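Local coordinates for nitrogenase molybdenum-iron protein beta chain (Clostridium pasteurianum, PDB 4WES), which forms, together with the alpha chain, the nitrogenase component that reduces dinitrogen to ammonia, the two chains sharing an [8Fe-7S] cluster, at residues Y30-L33 with L39-S42; P63-T68 with Y216-E221; K89-F92 with N96-I99; T117-M122 with K132-T137. One frame throughout, in Å; residues are numbered along the deposited sequence.

Contact 1 of 4, residues Y30-L33 with L39-S42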
loop_
_atom_site.group_PDB
_atom_site.type_symbol
_atom_site.label_atom_id
_atom_site.label_comp_id
_atom_site.label_asym_id
_atom_site.label_seq_id
_atom_site.Cartn_x
_atom_site.Cartn_y
_atom_site.Cartn_z
ATOM N N TYR B 30 28.152 -2.331 -0.537
ATOM C CA TYR B 30 27.151 -2.334 0.492
ATOM C C TYR B 30 27.698 -2.895 1.810
ATOM O O TYR B 30 27.519 -2.302 2.872
ATOM C CB TYR B 30 25.934 -3.130 -0.003
ATOM C CG TYR B 30 24.799 -3.197 0.987
ATOM C CD1 TYR B 30 23.994 -2.099 1.209
ATOM C CD2 TYR B 30 24.530 -4.348 1.731
ATOM C CE1 TYR B 30 22.978 -2.133 2.139
ATOM C CE2 TYR B 30 23.505 -4.406 2.632
ATOM C CZ TYR B 30 22.715 -3.295 2.850
ATOM O OH TYR B 30 21.711 -3.270 3.786
ATOM N N ALA B 31 28.346 -4.041 1.731
ATOM C CA ALA B 31 28.978 -4.606 2.934
ATOM C C ALA B 31 29.945 -3.634 3.579
ATOM O O ALA B 31 29.980 -3.510 4.828
ATOM C CB ALA B 31 29.666 -5.929 2.581
ATOM N N ALA B 32 30.786 -2.987 2.781
ATOM C CA ALA B 32 31.748 -2.056 3.296
ATOM C C ALA B 32 31.106 -0.848 3.996
ATOM O O ALA B 32 31.616 -0.349 4.999
ATOM C CB ALA B 32 32.677 -1.588 2.201
ATOM N N LEU B 33 29.986 -0.387 3.448
ATOM C CA LEU B 33 29.240 0.687 4.104
ATOM C C LEU B 33 28.658 0.241 5.453
ATOM O O LEU B 33 28.193 1.066 6.237
ATOM C CB LEU B 33 28.162 1.242 3.182
ATOM C CG LEU B 33 28.712 2.062 2.023
ATOM C CD1 LEU B 33 27.609 2.392 1.021
ATOM C CD2 LEU B 33 29.362 3.365 2.475
ATOM N N LEU B 39 35.472 3.981 3.979
ATOM C CA LEU B 39 35.214 4.361 2.610
ATOM C C LEU B 39 35.427 3.126 1.707
ATOM O O LEU B 39 36.546 2.620 1.599
ATOM C CB LEU B 39 36.120 5.510 2.139
ATOM C CG LEU B 39 35.782 6.097 0.784
ATOM C CD1 LEU B 39 34.393 6.693 0.772
ATOM C CD2 LEU B 39 36.834 7.093 0.362
ATOM N N PRO B 40 34.376 2.651 1.044
ATOM C CA PRO B 40 34.558 1.614 0.025
ATOM C C PRO B 40 35.396 2.152 -1.131
ATOM O O PRO B 40 35.260 3.334 -1.498
ATOM C CB PRO B 40 33.133 1.311 -0.460
ATOM C CG PRO B 40 32.228 1.883 0.602
ATOM C CD PRO B 40 32.965 3.078 1.139
ATOM N N HIS B 41 36.230 1.282 -1.717
ATOM C CA HIS B 41 37.068 1.645 -2.846
ATOM C C HIS B 41 36.945 0.632 -3.945
ATOM O O HIS B 41 37.147 -0.565 -3.732
ATOM C CB HIS B 41 38.539 1.737 -2.440
ATOM C CG HIS B 41 39.415 2.200 -3.545
ATOM N ND1 HIS B 41 39.499 3.519 -3.920
ATOM C CD2 HIS B 41 40.153 1.492 -4.440
ATOM C CE1 HIS B 41 40.287 3.603 -4.971
ATOM N NE2 HIS B 41 40.703 2.397 -5.303
ATOM N N SER B 42 36.573 1.120 -5.134
ATOM C CA SER B 42 36.404 0.285 -6.316
ATOM C C SER B 42 37.664 0.313 -7.159
ATOM O O SER B 42 38.016 1.327 -7.764
ATOM C CB SER B 42 35.235 0.835 -7.106
ATOM O OG SER B 42 35.014 0.080 -8.292
#
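The ring of P40 stands against A32 and L33, with its CG as the meeting point. A32 brings up its methyl, CB lying 3.8 Å from P40 CG, and L33 adds one branch of its fork, with CD2 at 3.7 Å from P40 CG. The leucine and the proline ring cross at about a right angle. In L33, CG is anti to the carbonyl carbon (chi1 -71°), which swings the isobutyl group from the flank of the helix over to the ring. Alanine suits its place because its short side chain lets the helix backbone come close: CA of A32 is 5.7 Å from CA of P40. Proline offers a compact apolar surface, and although it has no N-H to give to the sheet, its backbone is bonded to S67, while L39 and H41 pair with strand 99-104. Further out, A32 also leans on A101, and L33 on L56 of helix 46-60. L39 and H41 turn the other way, to helix 81-95. Helix 24-33 therefore covers one face of strand 38-43 and helix 81-95 the other, the layered alpha/beta/alpha arrangement of a parallel sheet with helices on both sides.

Contact 2 of 4, residues P63-T68 with Y216-E221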
loop_
_atom_site.group_PDB
_atom_site.type_symbol
_atom_site.label_atom_id
_atom_site.label_comp_id
_atom_site.label_asym_id
_atom_site.label_seq_id
_atom_site.Cartn_x
_atom_site.Cartn_y
_atom_site.Cartn_z
ATOM N N PRO B 63 22.842 9.303 0.283
ATOM C CA PRO B 63 24.187 9.265 -0.256
ATOM C C PRO B 63 24.751 7.839 -0.195
ATOM O O PRO B 63 24.369 7.057 0.681
ATOM C CB PRO B 63 24.978 10.172 0.719
ATOM C CG PRO B 63 23.928 11.051 1.323
ATOM C CD PRO B 63 22.745 10.140 1.483
ATOM N N ALA B 64 25.699 7.561 -1.067
ATOM C CA ALA B 64 26.450 6.291 -1.023
ATOM C C ALA B 64 27.836 6.578 -1.543
ATOM O O ALA B 64 28.041 6.672 -2.766
ATOM C CB ALA B 64 25.760 5.195 -1.829
ATOM N N MET B 65 28.790 6.753 -0.632
ATOM C CA MET B 65 30.137 7.194 -0.959
ATOM C C MET B 65 31.034 6.030 -1.323
ATOM O O MET B 65 30.982 4.983 -0.654
ATOM C CB MET B 65 30.735 7.877 0.269
ATOM C CG MET B 65 30.289 9.319 0.408
ATOM S SD MET B 65 31.000 10.280 -0.936
ATOM C CE MET B 65 29.745 11.499 -1.188
ATOM N N ALA B 66 31.875 6.220 -2.336
ATOM C CA ALA B 66 32.963 5.283 -2.647
ATOM C C ALA B 66 33.964 6.015 -3.531
ATOM O O ALA B 66 33.590 6.881 -4.325
ATOM C CB ALA B 66 32.489 4.020 -3.352
ATOM N N SER B 67 35.233 5.630 -3.389
ATOM C CA SER B 67 36.314 6.085 -4.246
ATOM C C SER B 67 36.616 5.014 -5.305
ATOM O O SER B 67 36.141 3.879 -5.231
ATOM C CB SER B 67 37.549 6.356 -3.402
ATOM O OG SER B 67 37.850 5.274 -2.562
ATOM N N THR B 68 37.435 5.398 -6.287
ATOM C CA THR B 68 37.815 4.480 -7.353
ATOM C C THR B 68 39.264 4.735 -7.792
ATOM O O THR B 68 39.810 5.832 -7.640
ATOM C CB THR B 68 36.857 4.586 -8.596
ATOM O OG1 THR B 68 37.404 3.847 -9.699
ATOM C CG2 THR B 68 36.635 6.012 -9.044
ATOM N N TYR B 216 25.833 17.409 6.424
ATOM C CA TYR B 216 26.218 16.168 5.779
ATOM C C TYR B 216 27.372 15.555 6.531
ATOM O O TYR B 216 28.356 16.244 6.806
ATOM C CB TYR B 216 26.632 16.400 4.320
ATOM C CG TYR B 216 27.189 15.150 3.710
ATOM C CD1 TYR B 216 26.391 14.049 3.470
ATOM C CD2 TYR B 216 28.542 15.047 3.417
ATOM C CE1 TYR B 216 26.902 12.874 2.949
ATOM C CE2 TYR B 216 29.063 13.886 2.897
ATOM C CZ TYR B 216 28.260 12.807 2.668
ATOM O OH TYR B 216 28.804 11.651 2.185
ATOM N N LYS B 217 27.247 14.276 6.869
ATOM C CA LYS B 217 28.249 13.554 7.622
ATOM C C LYS B 217 28.731 12.431 6.691
ATOM O O LYS B 217 28.025 11.482 6.418
ATOM C CB LYS B 217 27.626 13.014 8.923
ATOM C CG LYS B 217 28.566 12.449 9.943
ATOM C CD LYS B 217 27.821 12.055 11.216
ATOM C CE LYS B 217 28.705 11.164 12.043
ATOM N NZ LYS B 217 29.455 12.041 13.003
ATOM N N MET B 218 29.965 12.544 6.213
ATOM C CA MET B 218 30.458 11.546 5.257
ATOM C C MET B 218 30.385 10.124 5.732
ATOM O O MET B 218 29.973 9.233 5.009
ATOM C CB MET B 218 31.861 11.894 4.809
ATOM C CG MET B 218 32.384 11.007 3.736
ATOM S SD MET B 218 33.806 11.809 2.922
ATOM C CE MET B 218 34.209 10.501 1.945
ATOM N N TYR B 219 30.841 9.927 6.977
ATOM C CA TYR B 219 30.776 8.632 7.655
ATOM C C TYR B 219 29.639 8.698 8.643
ATOM O O TYR B 219 29.766 9.309 9.712
ATOM C CB TYR B 219 32.124 8.275 8.315
ATOM C CG TYR B 219 33.269 8.401 7.337
ATOM C CD1 TYR B 219 33.346 7.569 6.227
ATOM C CD2 TYR B 219 34.200 9.395 7.455
ATOM C CE1 TYR B 219 34.324 7.729 5.271
ATOM C CE2 TYR B 219 35.197 9.560 6.525
ATOM C CZ TYR B 219 35.248 8.732 5.405
ATOM O OH TYR B 219 36.206 8.892 4.453
ATOM N N PRO B 220 28.507 8.071 8.307
ATOM C CA PRO B 220 27.377 8.186 9.195
ATOM C C PRO B 220 27.627 7.513 10.551
ATOM O O PRO B 220 28.569 6.736 10.737
ATOM C CB PRO B 220 26.249 7.482 8.404
ATOM C CG PRO B 220 26.656 7.615 6.966
ATOM C CD PRO B 220 28.135 7.438 7.027
ATOM N N GLU B 221 26.688 7.727 11.466
ATOM C CA GLU B 221 26.820 7.215 12.802
ATOM C C GLU B 221 26.912 5.673 12.867
ATOM O O GLU B 221 27.598 5.152 13.780
ATOM C CB GLU B 221 25.619 7.695 13.638
ATOM C CG GLU B 221 25.477 9.198 13.764
ATOM C CD GLU B 221 26.247 9.798 14.923
ATOM O OE1 GLU B 221 25.851 10.901 15.368
ATOM O OE2 GLU B 221 27.238 9.179 15.371
#
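Y216 overlaps P63 and M65, meeting the first with ring atom CE1 and the second with its hydroxyl. P63 and Y216 lie side by side, pointing opposite ways; P63 CG lies 3.8 Å from Y216 CE1 and is oblique to the ring. M65 meets Y216 head-on, and its bent end lies along one side of the phenol oxygen, CG and CE nearer than SD: M65 CG is 3.3 Å from Y216 OH, and M65 CE 3.5 Å from the same oxygen. This curled shape comes from bends at chi2 (-68°) and chi3; because M65 is also modelled in a second conformer, these approaches describe one of its states. On the tyrosine side CG is anti to the backbone N (chi1 173°), which extends the ring from its loop toward P63 and M65. M218 completes the patch, its CG 4.3 Å from M65 CG; M218 CG also sits 4.0 Å above the centre of the Y219 ring. Flexible methionines suit such a site, since they can fit themselves to neighbours of different shape, and M65 and M218 both rest on L39 as well. The alpha chain closes in around them: its H446 meets the Y216 ring, while its F469 packs on P63 and its V470 on M65. Made of apolar contacts and close approaches to one hydroxyl, the contact relies on shape and dispersion more than on directed bonds.

Contact 3 of 4, residues K89-F92 with N96-I99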
loop_
_atom_site.group_PDB
_atom_site.type_symbol
_atom_site.label_atom_id
_atom_site.label_comp_id
_atom_site.label_asym_id
_atom_site.label_seq_id
_atom_site.Cartn_x
_atom_site.Cartn_y
_atom_site.Cartn_z
ATOM N N LYS B 89 46.614 7.807 -1.091
ATOM C CA LYS B 89 47.170 9.076 -0.608
ATOM C C LYS B 89 46.129 10.192 -0.648
ATOM O O LYS B 89 46.058 11.021 0.270
ATOM C CB LYS B 89 48.417 9.474 -1.398
ATOM C CG LYS B 89 49.516 8.430 -1.347
ATOM C CD LYS B 89 50.754 8.897 -2.100
ATOM C CE LYS B 89 51.589 7.728 -2.593
ATOM N NZ LYS B 89 52.922 8.171 -3.072
ATOM N N ASN B 90 45.319 10.228 -1.700
ATOM C CA ASN B 90 44.248 11.231 -1.783
ATOM C C ASN B 90 43.100 10.940 -0.835
ATOM O O ASN B 90 42.525 11.891 -0.252
ATOM C CB ASN B 90 43.758 11.368 -3.212
ATOM C CG ASN B 90 44.773 12.081 -4.071
ATOM O OD1 ASN B 90 45.116 13.236 -3.797
ATOM N ND2 ASN B 90 45.265 11.418 -5.130
ATOM N N ILE B 91 42.777 9.668 -0.639
ATOM C CA ILE B 91 41.670 9.316 0.227
ATOM C C ILE B 91 41.972 9.714 1.665
ATOM O O ILE B 91 41.159 10.357 2.342
ATOM C CB ILE B 91 41.374 7.830 0.135
ATOM C CG1 ILE B 91 40.789 7.502 -1.231
ATOM C CG2 ILE B 91 40.418 7.427 1.227
ATOM C CD1 ILE B 91 40.896 6.042 -1.627
ATOM N N PHE B 92 43.125 9.307 2.185
ATOM C CA PHE B 92 43.379 9.616 3.594
ATOM C C PHE B 92 43.532 11.120 3.815
ATOM O O PHE B 92 43.032 11.647 4.806
ATOM C CB PHE B 92 44.593 8.861 4.141
ATOM C CG PHE B 92 44.321 7.405 4.405
ATOM C CD1 PHE B 92 43.335 7.043 5.289
ATOM C CD2 PHE B 92 45.049 6.395 3.813
ATOM C CE1 PHE B 92 43.070 5.723 5.572
ATOM C CE2 PHE B 92 44.792 5.070 4.093
ATOM C CZ PHE B 92 43.801 4.723 4.971
ATOM N N ASN B 96 39.897 11.153 4.972
ATOM C CA ASN B 96 40.180 10.625 6.302
ATOM C C ASN B 96 39.234 9.536 6.837
ATOM O O ASN B 96 38.763 9.625 7.962
ATOM C CB ASN B 96 40.234 11.779 7.312
ATOM C CG ASN B 96 40.863 11.371 8.614
ATOM O OD1 ASN B 96 41.772 10.535 8.652
ATOM N ND2 ASN B 96 40.398 11.971 9.683
ATOM N N PRO B 97 38.966 8.457 6.054
ATOM C CA PRO B 97 38.289 7.318 6.651
ATOM C C PRO B 97 39.217 6.665 7.683
ATOM O O PRO B 97 40.432 6.894 7.655
ATOM C CB PRO B 97 38.066 6.393 5.450
ATOM C CG PRO B 97 39.239 6.678 4.581
ATOM C CD PRO B 97 39.481 8.157 4.707
ATOM N N ASP B 98 38.655 5.807 8.536
ATOM C CA ASP B 98 39.488 4.981 9.430
ATOM C C ASP B 98 39.964 3.707 8.714
ATOM O O ASP B 98 40.988 3.120 9.080
ATOM C CB ASP B 98 38.739 4.637 10.710
ATOM C CG ASP B 98 38.549 5.832 11.612
ATOM O OD1 ASP B 98 39.199 6.873 11.401
ATOM O OD2 ASP B 98 37.732 5.717 12.540
ATOM N N ILE B 99 39.184 3.268 7.713
ATOM C CA ILE B 99 39.458 2.049 6.978
ATOM C C ILE B 99 38.998 2.232 5.540
ATOM O O ILE B 99 37.921 2.755 5.290
ATOM C CB ILE B 99 38.811 0.822 7.661
ATOM C CG1 ILE B 99 39.126 -0.458 6.906
ATOM C CG2 ILE B 99 37.312 0.997 7.882
ATOM C CD1 ILE B 99 38.763 -1.718 7.674
HETATM O O HOH W 1 44.317 10.215 7.437
#
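The backbone N-H of N96 turns back on the last turn of helix 81-95, its N giving weak hydrogen bonds to I91 O (3.0 Å) and F92 O (3.2 Å), while N96 itself leaves helical geometry with phi 45°. Asparagine tolerates this left-handed conformation better than most residues. Its side-chain OD1 takes a hydrogen bond from K132 NZ; a water also donates to N96 OD1 (2.8 Å), and at greater length to F92 O. P97 follows, and having no N-H it cannot continue the helical bonding. Its ring fills the angle between I91 and F92, crossing both side chains at about a right angle. I91 touches it with the CG2 branch, 3.6 Å from P97 CG. F92 brings CD1 to 4.1 Å from P97 CD, and turns its ring edge to the carbonyl: P97 O lies in the ring plane, 3.6 Å from F92 CE1. Such an edge, with its slightly positive hydrogens, probably suits an oxygen that also accepts from K132 NZ. Beyond them, I91 rests on L39 and F92 on V134. This is a helix end closed by a residue in the left-handed helical conformation, followed by a proline, from which the chain enters strand 99-104 to complete a beta-alpha-beta crossover from strand 67-68.

Contact 4 of 4, residues T117-M122 with K132-T137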
loop_
_atom_site.group_PDB
_atom_site.type_symbol
_atom_site.label_atom_id
_atom_site.label_comp_id
_atom_site.label_asym_id
_atom_site.label_seq_id
_atom_site.Cartn_x
_atom_site.Cartn_y
_atom_site.Cartn_z
ATOM N N THR B 117 50.063 -7.437 -2.794
ATOM C CA THR B 117 51.314 -6.782 -3.060
ATOM C C THR B 117 51.183 -5.261 -3.031
ATOM O O THR B 117 52.024 -4.569 -2.402
ATOM C CB THR B 117 51.922 -7.255 -4.391
ATOM O OG1 THR B 117 52.262 -8.641 -4.278
ATOM C CG2 THR B 117 53.174 -6.442 -4.764
ATOM N N TYR B 118 50.158 -4.697 -3.674
ATOM C CA TYR B 118 50.020 -3.260 -3.635
ATOM C C TYR B 118 49.871 -2.750 -2.191
ATOM O O TYR B 118 50.423 -1.704 -1.819
ATOM C CB TYR B 118 48.832 -2.793 -4.487
ATOM C CG TYR B 118 48.851 -3.198 -5.952
ATOM C CD1 TYR B 118 50.032 -3.521 -6.611
ATOM C CD2 TYR B 118 47.670 -3.218 -6.680
ATOM C CE1 TYR B 118 50.026 -3.888 -7.955
ATOM C CE2 TYR B 118 47.656 -3.577 -8.009
ATOM C CZ TYR B 118 48.821 -3.922 -8.649
ATOM O OH TYR B 118 48.757 -4.265 -9.993
ATOM N N ILE B 119 49.092 -3.473 -1.389
ATOM C CA ILE B 119 48.807 -3.013 -0.049
ATOM C C ILE B 119 50.079 -3.079 0.822
ATOM O O ILE B 119 50.374 -2.189 1.641
ATOM C CB ILE B 119 47.629 -3.819 0.558
ATOM C CG1 ILE B 119 46.342 -3.408 -0.142
ATOM C CG2 ILE B 119 47.507 -3.534 2.048
ATOM C CD1 ILE B 119 45.138 -4.252 0.212
ATOM N N SER B 120 50.864 -4.133 0.644
ATOM C CA SER B 120 52.144 -4.256 1.362
ATOM C C SER B 120 53.116 -3.129 0.920
ATOM O O SER B 120 53.797 -2.514 1.732
ATOM C CB SER B 120 52.670 -5.667 1.152
ATOM O OG SER B 120 53.346 -5.808 -0.064
ATOM N N GLN B 121 53.075 -2.766 -0.359
ATOM C CA GLN B 121 53.903 -1.682 -0.887
ATOM C C GLN B 121 53.458 -0.326 -0.346
ATOM O O GLN B 121 54.297 0.529 -0.074
ATOM C CB GLN B 121 53.905 -1.691 -2.422
ATOM C CG GLN B 121 54.660 -2.881 -2.972
ATOM C CD GLN B 121 54.566 -3.041 -4.465
ATOM O OE1 GLN B 121 53.662 -2.514 -5.112
ATOM N NE2 GLN B 121 55.504 -3.807 -5.024
ATOM N N MET B 122 52.157 -0.135 -0.138
ATOM C CA MET B 122 51.732 1.125 0.453
ATOM C C MET B 122 52.204 1.263 1.894
ATOM O O MET B 122 52.622 2.347 2.293
ATOM C CB MET B 122 50.240 1.297 0.311
ATOM C CG MET B 122 49.900 1.450 -1.152
ATOM S SD MET B 122 48.176 1.777 -1.411
ATOM C CE MET B 122 47.451 0.143 -1.331
ATOM N N LYS B 132 45.289 3.672 10.846
ATOM C CA LYS B 132 44.395 3.506 9.699
ATOM C C LYS B 132 44.610 2.140 9.097
ATOM O O LYS B 132 45.678 1.537 9.236
ATOM C CB LYS B 132 44.662 4.560 8.619
ATOM C CG LYS B 132 44.548 5.980 9.125
ATOM C CD LYS B 132 43.142 6.342 9.540
ATOM C CE LYS B 132 42.980 7.834 9.753
ATOM N NZ LYS B 132 41.592 8.222 10.050
ATOM N N LEU B 133 43.606 1.679 8.340
ATOM C CA LEU B 133 43.652 0.351 7.763
ATOM C C LEU B 133 43.237 0.353 6.300
ATOM O O LEU B 133 42.359 1.128 5.886
ATOM C CB LEU B 133 42.716 -0.596 8.517
ATOM C CG LEU B 133 43.059 -0.851 9.973
ATOM C CD1 LEU B 133 41.951 -1.558 10.708
ATOM C CD2 LEU B 133 44.350 -1.647 10.063
ATOM N N VAL B 134 43.835 -0.549 5.524
ATOM C CA VAL B 134 43.378 -0.871 4.150
ATOM C C VAL B 134 43.181 -2.370 4.066
ATOM O O VAL B 134 44.096 -3.141 4.350
ATOM C CB VAL B 134 44.409 -0.431 3.083
ATOM C CG1 VAL B 134 43.894 -0.794 1.686
ATOM C CG2 VAL B 134 44.710 1.062 3.176
ATOM N N ILE B 135 41.959 -2.770 3.726
ATOM C CA ILE B 135 41.629 -4.160 3.543
ATOM C C ILE B 135 41.112 -4.379 2.121
ATOM O O ILE B 135 40.816 -3.419 1.412
ATOM C CB ILE B 135 40.589 -4.639 4.585
ATOM C CG1 ILE B 135 39.190 -4.087 4.360
ATOM C CG2 ILE B 135 41.078 -4.313 5.996
ATOM C CD1 ILE B 135 38.142 -4.791 5.169
ATOM N N HIS B 136 41.005 -5.631 1.703
ATOM C CA HIS B 136 40.489 -5.899 0.355
ATOM C C HIS B 136 39.772 -7.231 0.273
ATOM O O HIS B 136 39.976 -8.133 1.100
ATOM C CB HIS B 136 41.598 -5.885 -0.717
ATOM C CG HIS B 136 42.241 -7.212 -0.952
ATOM N ND1 HIS B 136 43.190 -7.772 -0.113
ATOM C CD2 HIS B 136 42.049 -8.095 -1.948
ATOM C CE1 HIS B 136 43.550 -8.949 -0.591
ATOM N NE2 HIS B 136 42.866 -9.171 -1.700
ATOM N N THR B 137 38.940 -7.339 -0.766
ATOM C CA THR B 137 38.478 -8.602 -1.291
ATOM C C THR B 137 38.602 -8.576 -2.816
ATOM O O THR B 137 38.943 -7.555 -3.384
ATOM C CB THR B 137 37.047 -8.945 -0.852
ATOM O OG1 THR B 137 36.735 -10.274 -1.255
ATOM C CG2 THR B 137 36.054 -7.992 -1.413
#
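I119 carries the meeting of helix 115-125 with V134 and H136 of the neighbouring strand. Two residues before it, T117 O accepts two hydrogen bonds: one from Q121 N in the usual helical way and one from S120 OG at 3.0 Å, which ties the serine hydroxyl back onto its own helix. I119 then points at the strand. A chi1 of -71° puts CG1 beside the backbone N and sends CD1 forward as the leading atom, 4.0 Å from V134 CG1 and equally far from H136 CB. It comes obliquely to the imidazole, whose ND1 is hydrogen-bonded to Y160 OH; Y160 also touches I119, so one tyrosine both bonds the histidine ND1 and packs on the isoleucine. S120 and Q121 do not touch the strand; Q121 OE1 is hydrogen-bonded to K85 NZ. One turn on from I119, M122 again faces the sheet side but stays farther from the strand and packs on V88. Isoleucine suits its place because CD1 is long enough to reach both V134 and H136, and beta-branched V134 suits a strand. Segment 117-122 runs almost antiparallel to strand 133-136 (172°, axes 9.6 Å apart), as expected for a helix in the connection between parallel strands 99-104 and 133-136 of a beta-alpha-beta unit.

How the contacts relate
All four contacts belong to one parallel sheet and its surroundings. Contacts 1 and 2, centres 9 Å apart, are joined where strands 38-43 and 67-68 pair, with S42 N 2.8 Å from S67 O; a side-chain bond from H41 ND1 to S67 OG is added to this. Contact 3 meets contact 1 through I91 and L39, and contact 2 through Y219 beside P97. K132 binds contact 4 to contact 3, its NZ 2.7 Å from N96 OD1; contacts 1 and 4, by contrast, do not touch. Along the chain, contacts 3 and 4 are nested in the loop that contact 2 closes. P40 of contact 1 is about 13 Å from the [8Fe-7S] cluster, and P63 of contact 2 about 6 Å from an iron(II) ion, both measured from the side chain.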